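Local structure of 4-hydroxybenzoyl-CoA thioesterase (Staphylococcus aureus, 6FDG) at residues Gly19-His23 and Gly24-Thr28; Leu35-Ile38 and Ser39-Phe43; Lys118-Leu122 and Asp123-Pro127. The protein probably hydrolyses 1,4-dihydroxy-2-naphthoyl-CoA, a thioester of the vitamin K2 pathway, as a four-chain assembly of hotdog-fold subunits. All blocks are in the same frame, centred on the assembly; numbering follows the deposited sequence.

The three contacts follow one another along the chain. None encloses or crosses another, and each joins adjoining residues, so none closes a long loop. Contact 1 forms where the loop after strand 2-9 turns into helix 26-41, the long helix of the hotdog fold. Contact 2 lies on the same helix and ends it; its centre is about 23 Å from that of contact 1. The chain then runs through the remaining long strands of the sheet. Contact 3 follows strand 101-113 and forms the short helix 122-125, just ahead of helix 127-141. Its nearest atoms lie about 7 Å from contact 2, and helix 127-141 touches side chains of both.

Contact 1 (Gly19-His23 and Gly24-Thr28); sequences GVIYH and GNYAT
Tyr-26 packs back against Ile-21 and Tyr-22 at the loop-to-helix turn that starts the long helix of the hotdog fold. Its CB lies 3.8 Å from His-23 O. Farther out, Tyr-26 CD1 is 3.6 Å from Tyr-22 O, which sits in the ring plane at the edge. The next ring carbon, Tyr-26 CE1, meets Ile-21 CG2 at 3.8 Å, and the two side chains cross at about a right angle. At the tip, Tyr-26 OH is 2.7 Å from a water. That water donates to Ile-21 O at 2.8 Å, so it bridges the phenol and the loop backbone. Tyr-26 CG lies beside its own backbone N (chi1 -76°), which brings the ring edge against the loop.

The backbone closes the turn. Asn-25 N donates to Tyr-22 O at 3.0 Å. Tyr-26 N makes a weak bond to His-23 O. A second water donates to His-23 O and accepts from Ala-27 N, and Tyr-64 OH also bonds this carbonyl oxygen. Tyr-64 meets the Tyr-26 ring edge-to-face.

The turn also reaches the subunit interface. Tyr-22 OH bonds Glu-31 OE2 of the second subunit. Nearer the backbone of the same residue, Gly-24 N lies over one face of the Tyr-22 ring, 3.3 Å from Tyr-22 CD2.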
loop_
_atom_site.group_PDB
_atom_site.type_symbol
_atom_site.label_atom_id
_atom_site.label_comp_id
_atom_site.label_asym_id
_atom_site.label_seq_id
_atom_site.Cartn_x
_atom_site.Cartn_y
_atom_site.Cartn_z
ATOM N N GLY A 19 -0.065 7.468 14.265
ATOM C CA GLY A 19 -1.284 6.827 14.661
ATOM C C GLY A 19 -2.540 7.266 13.954
ATOM O O GLY A 19 -3.710 6.844 14.236
ATOM N N VAL A 20 -2.332 7.983 12.845
ATOM C CA VAL A 20 -3.440 8.487 12.037
ATOM C C VAL A 20 -3.417 7.653 10.688
ATOM O O VAL A 20 -2.441 7.022 10.385
ATOM C CB VAL A 20 -3.339 9.956 11.733
ATOM C CG1 VAL A 20 -3.258 10.824 13.023
ATOM C CG2 VAL A 20 -2.235 10.355 10.845
ATOM N N ILE A 21 -4.498 7.762 9.994
ATOM C CA ILE A 21 -4.590 7.217 8.638
ATOM C C ILE A 21 -3.643 7.997 7.744
ATOM O O ILE A 21 -3.729 9.174 7.613
ATOM C CB ILE A 21 -6.001 7.199 8.092
ATOM C CG1 ILE A 21 -6.945 6.422 9.042
ATOM C CG2 ILE A 21 -6.034 6.673 6.663
ATOM C CD1 ILE A 21 -6.625 5.133 9.364
ATOM N N TYR A 22 -2.688 7.258 7.098
ATOM C CA TYR A 22 -1.689 7.880 6.210
ATOM C C TYR A 22 -2.382 8.655 5.127
ATOM O O TYR A 22 -3.323 8.129 4.485
ATOM C CB TYR A 22 -0.786 6.797 5.670
ATOM C CG TYR A 22 0.266 7.317 4.706
ATOM C CD1 TYR A 22 1.280 8.157 5.158
ATOM C CD2 TYR A 22 0.217 7.001 3.320
ATOM C CE1 TYR A 22 2.231 8.717 4.270
ATOM C CE2 TYR A 22 1.214 7.490 2.461
ATOM C CZ TYR A 22 2.118 8.377 2.967
ATOM O OH TYR A 22 3.114 8.853 2.070
ATOM N N HIS A 23 -1.946 9.870 4.824
ATOM C CA HIS A 23 -2.643 10.758 3.946
ATOM C C HIS A 23 -2.745 10.154 2.530
ATOM O O HIS A 23 -3.706 10.418 1.807
ATOM C CB HIS A 23 -1.982 12.171 3.884
ATOM C CG HIS A 23 -0.662 12.226 3.193
ATOM N ND1 HIS A 23 0.510 11.860 3.769
ATOM C CD2 HIS A 23 -0.325 12.665 1.958
ATOM C CE1 HIS A 23 1.522 12.064 2.889
ATOM N NE2 HIS A 23 1.031 12.544 1.796
ATOM N N GLY A 24 -1.765 9.354 2.127
ATOM C CA GLY A 24 -1.813 8.710 0.799
ATOM C C GLY A 24 -2.845 7.669 0.670
ATOM O O GLY A 24 -3.092 7.262 -0.503
ATOM N N ASN A 25 -3.483 7.177 1.695
ATOM C CA ASN A 25 -4.491 6.105 1.634
ATOM C C ASN A 25 -5.844 6.637 1.337
ATOM O O ASN A 25 -6.760 5.850 0.979
ATOM C CB ASN A 25 -4.502 5.269 2.939
ATOM C CG ASN A 25 -3.268 4.519 3.133
ATOM O OD1 ASN A 25 -2.599 4.114 2.184
ATOM N ND2 ASN A 25 -2.917 4.230 4.408
ATOM N N TYR A 26 -6.052 7.938 1.378
ATOM C CA TYR A 26 -7.397 8.454 1.175
ATOM C C TYR A 26 -7.841 8.278 -0.255
ATOM O O TYR A 26 -9.034 8.099 -0.489
ATOM C CB TYR A 26 -7.445 9.928 1.589
ATOM C CG TYR A 26 -7.470 10.169 3.098
ATOM C CD1 TYR A 26 -6.419 9.898 3.970
ATOM C CD2 TYR A 26 -8.620 10.644 3.641
ATOM C CE1 TYR A 26 -6.454 10.173 5.311
ATOM C CE2 TYR A 26 -8.635 10.973 5.041
ATOM C CZ TYR A 26 -7.567 10.713 5.789
ATOM O OH TYR A 26 -7.631 11.074 7.173
ATOM N N ALA A 27 -6.932 8.273 -1.237
ATOM C CA ALA A 27 -7.344 7.978 -2.602
ATOM C C ALA A 27 -8.010 6.627 -2.705
ATOM O O ALA A 27 -8.989 6.498 -3.485
ATOM C CB ALA A 27 -6.188 8.116 -3.525
ATOM N N THR A 28 -7.551 5.627 -1.955
ATOM C CA THR A 28 -8.180 4.320 -1.970
ATOM C C THR A 28 -9.588 4.389 -1.425
ATOM O O THR A 28 -10.509 3.741 -1.968
ATOM C CB THR A 28 -7.335 3.259 -1.256
ATOM O OG1 THR A 28 -6.078 3.212 -1.922
ATOM C CG2 THR A 28 -7.963 1.966 -1.180
HETATM O O HOH W 1 -5.510 10.946 8.771
HETATM O O HOH W 2 -4.733 10.230 -0.778
#

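Contact 2 (Leu35-Ile38 and Ser39-Phe43); sequences LDYI and SKLGF
Asp-36 and Lys-40 are one turn apart on the last turns of helix 26-41, the long helix of the hotdog fold, which ends here in a Schellman motif. Their side chains cross obliquely. Asp-36 CG lies anti to the backbone N (chi1 -173°), beside the carbonyl carbon, which brings the carboxylate round to the Lys-40 side. The lysine runs extended beyond CG. Its CG and CD pass over Asp-36 O, and its CE lies 3.4 Å from Asp-36 OD1. The tip, Lys-40 NZ, forms a salt bridge to Asp-36 OD2 at 2.8 Å. It meets this oxygen on the syn side, 21° out of the carboxylate plane. Thr-6 OG1 of strand 2-9 also bonds Asp-36 OD2, so two partners hold this oxygen, and the Thr-6 bond ties the helix to the sheet.

Tyr-37 and Leu-41 lie side by side and point the same way. They touch near their ends, where Tyr-37 CE1 is 4.0 Å from Leu-41 CD2. Val-136 of helix 127-141 packs on Tyr-37, and Tyr-133 of the same helix packs on Leu-41.

Ile-38 meets Phe-43 across the helix end. The branch that touches is Ile-38 CG2, 3.8 Å from Phe-43 CB. The Phe-43 ring goes on to meet that of Trp-129.

Gly-42 leaves the helix with a positive phi (117°). Leu-41 N bonds mainly Tyr-37 O, at 3.0 Å, and only weakly Ile-38 O. Gly-42 N also gives Ile-38 O a weak bond. The two bonds of the Schellman motif are Gly-42 N to Ser-39 O at 2.9 Å and Phe-43 N to Ile-38 O at 3.0 Å.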
loop_
_atom_site.group_PDB
_atom_site.type_symbol
_atom_site.label_atom_id
_atom_site.label_comp_id
_atom_site.label_asym_id
_atom_site.label_seq_id
_atom_site.Cartn_x
_atom_site.Cartn_y
_atom_site.Cartn_z
ATOM N N LEU A 35 -16.799 3.693 -6.521
ATOM C CA LEU A 35 -17.281 2.428 -7.085
ATOM C C LEU A 35 -18.624 2.088 -6.408
ATOM O O LEU A 35 -19.468 1.423 -7.114
ATOM C CB LEU A 35 -16.214 1.357 -6.941
ATOM C CG LEU A 35 -15.013 1.506 -7.881
ATOM C CD1 LEU A 35 -13.886 0.525 -7.488
ATOM C CD2 LEU A 35 -15.371 1.246 -9.349
ATOM N N ASP A 36 -18.828 2.446 -5.145
ATOM C CA ASP A 36 -20.113 2.193 -4.483
ATOM C C ASP A 36 -21.136 3.102 -5.118
ATOM O O ASP A 36 -22.314 2.690 -5.337
ATOM C CB ASP A 36 -19.963 2.509 -2.973
ATOM C CG ASP A 36 -21.179 2.138 -2.143
ATOM O OD1 ASP A 36 -21.747 1.044 -2.360
ATOM O OD2 ASP A 36 -21.525 2.997 -1.296
ATOM N N TYR A 37 -20.864 4.374 -5.429
ATOM C CA TYR A 37 -21.772 5.303 -6.126
ATOM C C TYR A 37 -22.200 4.633 -7.425
ATOM O O TYR A 37 -23.398 4.580 -7.774
ATOM C CB TYR A 37 -21.122 6.666 -6.342
ATOM C CG TYR A 37 -21.916 7.620 -7.125
ATOM C CD1 TYR A 37 -21.917 7.606 -8.526
ATOM C CD2 TYR A 37 -22.703 8.611 -6.499
ATOM C CE1 TYR A 37 -22.641 8.499 -9.276
ATOM C CE2 TYR A 37 -23.435 9.538 -7.224
ATOM C CZ TYR A 37 -23.430 9.486 -8.604
ATOM O OH TYR A 37 -24.187 10.436 -9.340
ATOM N N ILE A 38 -21.253 4.187 -8.236
ATOM C CA ILE A 38 -21.583 3.632 -9.528
ATOM C C ILE A 38 -22.476 2.407 -9.322
ATOM O O ILE A 38 -23.442 2.243 -10.172
ATOM C CB ILE A 38 -20.214 3.299 -10.229
ATOM C CG1 ILE A 38 -19.455 4.564 -10.583
ATOM C CG2 ILE A 38 -20.452 2.335 -11.443
ATOM C CD1 ILE A 38 -18.037 4.299 -11.075
ATOM N N SER A 39 -22.150 1.541 -8.439
ATOM C CA SER A 39 -23.036 0.389 -8.221
ATOM C C SER A 39 -24.451 0.797 -7.859
ATOM O O SER A 39 -25.501 0.327 -8.342
ATOM C CB SER A 39 -22.405 -0.502 -7.195
ATOM O OG SER A 39 -23.032 -1.723 -6.929
ATOM N N LYS A 40 -24.574 1.716 -6.939
ATOM C CA LYS A 40 -25.908 2.191 -6.497
ATOM C C LYS A 40 -26.636 2.836 -7.579
ATOM O O LYS A 40 -27.931 2.785 -7.608
ATOM C CB LYS A 40 -25.724 3.054 -5.234
ATOM C CG LYS A 40 -25.373 2.252 -4.028
ATOM C CD LYS A 40 -24.879 3.017 -2.804
ATOM C CE LYS A 40 -24.842 2.228 -1.600
ATOM N NZ LYS A 40 -24.246 2.974 -0.473
ATOM N N LEU A 41 -26.048 3.462 -8.554
ATOM C CA LEU A 41 -26.701 4.097 -9.660
ATOM C C LEU A 41 -27.153 2.998 -10.615
ATOM O O LEU A 41 -28.053 3.347 -11.409
ATOM C CB LEU A 41 -25.769 5.115 -10.361
ATOM C CG LEU A 41 -26.370 6.095 -11.237
ATOM C CD1 LEU A 41 -27.415 6.969 -10.514
ATOM C CD2 LEU A 41 -25.223 6.872 -11.907
ATOM N N GLY A 42 -26.671 1.784 -10.529
ATOM C CA GLY A 42 -27.107 0.619 -11.312
ATOM C C GLY A 42 -26.050 0.072 -12.192
ATOM O O GLY A 42 -26.414 -0.729 -13.104
ATOM N N PHE A 43 -24.764 0.280 -11.983
ATOM C CA PHE A 43 -23.743 -0.131 -12.969
ATOM C C PHE A 43 -22.564 -0.815 -12.331
ATOM O O PHE A 43 -22.326 -0.772 -11.143
ATOM C CB PHE A 43 -23.259 1.106 -13.741
ATOM C CG PHE A 43 -24.355 1.844 -14.464
ATOM C CD1 PHE A 43 -24.881 1.294 -15.645
ATOM C CD2 PHE A 43 -24.902 3.005 -14.007
ATOM C CE1 PHE A 43 -25.925 1.967 -16.305
ATOM C CE2 PHE A 43 -26.008 3.619 -14.556
ATOM C CZ PHE A 43 -26.529 3.078 -15.764
#

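Contact 3 (Lys118-Leu122 and Asp123-Pro127); sequences KPIRL and DRYFP
Arg-121 sits at the N-cap of the short helix 122-125: its O accepts from Arg-124 N at 3.1 Å and weakly from Tyr-125 N, while Phe-126 N donates to Leu-122 O at 2.8 Å.

Arg-121 grips Asp-123 side-on with two nitrogens, in a salt bridge. Arg-121 NE donates to Asp-123 OD1 at 3.1 Å. Arg-121 NH2 donates to Asp-123 OD2 at 2.9 Å. Both oxygens use their syn lone pairs. The guanidinium and carboxylate are nearly coplanar, with planes 17° apart. Asp-123 CG lies between its backbone N and carbonyl carbon (chi1 60°), which turns the carboxylate back towards the arginine.

The guanidinium of Arg-124 stacks on that of Arg-121, with centres 4.2 Å apart and planes at 16°. The Asp-123 carboxylate at the edge of Arg-121 probably helps balance the two stacked positive charges. A water accepts from Arg-121 N and, weakly, from Arg-124 NH2.

Ile-120 lies against Tyr-125. Ile-120 CG2 is 3.5 Å from Tyr-125 CE1, and CG1 lies over one face of the ring. Arg-121 O sits at the edge of the same ring, in its plane. Leu-122 crosses Phe-126 at about a right angle, with Leu-122 CD1 3.9 Å from Phe-126 CB.

Ile-120 packs on Cys-111 of strand 101-113. Leu-122 and Phe-126 both touch Met-48 of helix 45-50 and Trp-129 of helix 127-141, so the short helix and the residue after it pack against helices 45-50 and 127-141.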
loop_
_atom_site.group_PDB
_atom_site.type_symbol
_atom_site.label_atom_id
_atom_site.label_comp_id
_atom_site.label_asym_id
_atom_site.label_seq_id
_atom_site.Cartn_x
_atom_site.Cartn_y
_atom_site.Cartn_z
ATOM N N LYS A 118 -6.248 5.187 -25.598
ATOM C CA LYS A 118 -6.964 6.269 -26.236
ATOM C C LYS A 118 -8.299 6.631 -25.526
ATOM O O LYS A 118 -9.083 5.724 -25.270
ATOM C CB LYS A 118 -7.338 5.879 -27.678
ATOM C CG LYS A 118 -7.603 7.105 -28.578
ATOM C CD LYS A 118 -6.365 7.454 -29.423
ATOM C CE LYS A 118 -6.726 8.425 -30.554
ATOM N NZ LYS A 118 -7.381 9.682 -30.060
ATOM N N PRO A 119 -8.550 7.958 -25.339
ATOM C CA PRO A 119 -9.813 8.331 -24.667
ATOM C C PRO A 119 -11.015 8.101 -25.518
ATOM O O PRO A 119 -10.928 8.273 -26.740
ATOM C CB PRO A 119 -9.668 9.815 -24.337
ATOM C CG PRO A 119 -8.506 10.274 -25.160
ATOM C CD PRO A 119 -7.618 9.128 -25.416
ATOM N N ILE A 120 -12.091 7.694 -24.915
ATOM C CA ILE A 120 -13.365 7.456 -25.588
ATOM C C ILE A 120 -14.454 8.259 -24.971
ATOM O O ILE A 120 -14.377 8.753 -23.819
ATOM C CB ILE A 120 -13.779 5.977 -25.564
ATOM C CG1 ILE A 120 -13.834 5.307 -24.139
ATOM C CG2 ILE A 120 -12.835 5.151 -26.379
ATOM C CD1 ILE A 120 -15.207 5.242 -23.616
ATOM N N ARG A 121 -15.552 8.382 -25.674
ATOM C CA ARG A 121 -16.763 9.060 -25.256
ATOM C C ARG A 121 -17.676 8.050 -24.607
ATOM O O ARG A 121 -18.072 7.005 -25.184
ATOM C CB ARG A 121 -17.539 9.690 -26.442
ATOM C CG ARG A 121 -16.968 10.948 -26.954
ATOM C CD ARG A 121 -17.435 11.285 -28.300
ATOM N NE ARG A 121 -18.858 11.329 -28.302
ATOM C CZ ARG A 121 -19.539 11.770 -29.369
ATOM N NH1 ARG A 121 -18.881 12.189 -30.420
ATOM N NH2 ARG A 121 -20.846 11.809 -29.326
ATOM N N LEU A 122 -18.210 8.332 -23.388
ATOM C CA LEU A 122 -19.082 7.392 -22.694
ATOM C C LEU A 122 -20.356 7.097 -23.468
ATOM O O LEU A 122 -20.772 5.916 -23.401
ATOM C CB LEU A 122 -19.458 7.896 -21.236
ATOM C CG LEU A 122 -20.095 6.916 -20.299
ATOM C CD1 LEU A 122 -19.161 5.832 -19.894
ATOM C CD2 LEU A 122 -20.566 7.629 -19.038
ATOM N N ASP A 123 -20.925 8.088 -24.159
ATOM C CA ASP A 123 -22.188 7.858 -24.886
ATOM C C ASP A 123 -21.974 6.827 -26.045
ATOM O O ASP A 123 -22.960 6.113 -26.370
ATOM C CB ASP A 123 -22.779 9.146 -25.400
ATOM C CG ASP A 123 -21.916 9.905 -26.342
ATOM O OD1 ASP A 123 -20.702 9.998 -26.240
ATOM O OD2 ASP A 123 -22.506 10.622 -27.218
ATOM N N ARG A 124 -20.786 6.747 -26.587
ATOM C CA ARG A 124 -20.636 5.796 -27.752
ATOM C C ARG A 124 -20.432 4.442 -27.274
ATOM O O ARG A 124 -20.852 3.502 -27.950
ATOM C CB ARG A 124 -19.398 6.198 -28.450
ATOM C CG ARG A 124 -19.525 7.440 -29.171
ATOM C CD ARG A 124 -18.315 7.583 -30.076
ATOM N NE ARG A 124 -18.558 8.534 -31.159
ATOM C CZ ARG A 124 -17.592 9.046 -31.945
ATOM N NH1 ARG A 124 -17.934 9.830 -32.934
ATOM N NH2 ARG A 124 -16.314 8.731 -31.759
ATOM N N TYR A 125 -19.749 4.162 -26.135
ATOM C CA TYR A 125 -19.456 2.851 -25.704
ATOM C C TYR A 125 -20.447 2.262 -24.674
ATOM O O TYR A 125 -20.665 1.095 -24.485
ATOM C CB TYR A 125 -18.016 2.795 -25.201
ATOM C CG TYR A 125 -17.007 2.932 -26.324
ATOM C CD1 TYR A 125 -16.747 4.086 -26.897
ATOM C CD2 TYR A 125 -16.377 1.797 -26.777
ATOM C CE1 TYR A 125 -15.864 4.226 -27.972
ATOM C CE2 TYR A 125 -15.468 1.942 -27.824
ATOM C CZ TYR A 125 -15.301 3.155 -28.415
ATOM O OH TYR A 125 -14.363 3.300 -29.478
ATOM N N PHE A 126 -21.003 3.182 -23.823
ATOM C CA PHE A 126 -21.927 2.844 -22.784
ATOM C C PHE A 126 -23.117 3.732 -22.730
ATOM O O PHE A 126 -23.271 4.627 -21.819
ATOM C CB PHE A 126 -21.180 2.844 -21.365
ATOM C CG PHE A 126 -20.020 2.000 -21.332
ATOM C CD1 PHE A 126 -20.253 0.699 -20.990
ATOM C CD2 PHE A 126 -18.785 2.399 -21.704
ATOM C CE1 PHE A 126 -19.247 -0.268 -20.942
ATOM C CE2 PHE A 126 -17.736 1.437 -21.682
ATOM C CZ PHE A 126 -17.973 0.111 -21.342
ATOM N N PRO A 127 -24.019 3.684 -23.744
ATOM C CA PRO A 127 -25.136 4.665 -23.812
ATOM C C PRO A 127 -26.003 4.607 -22.530
ATOM O O PRO A 127 -26.528 5.708 -22.247
ATOM C CB PRO A 127 -25.950 4.269 -25.111
ATOM C CG PRO A 127 -25.334 2.937 -25.492
ATOM C CD PRO A 127 -23.972 2.742 -24.890
HETATM O O HOH W 3 -15.173 8.017 -28.616
#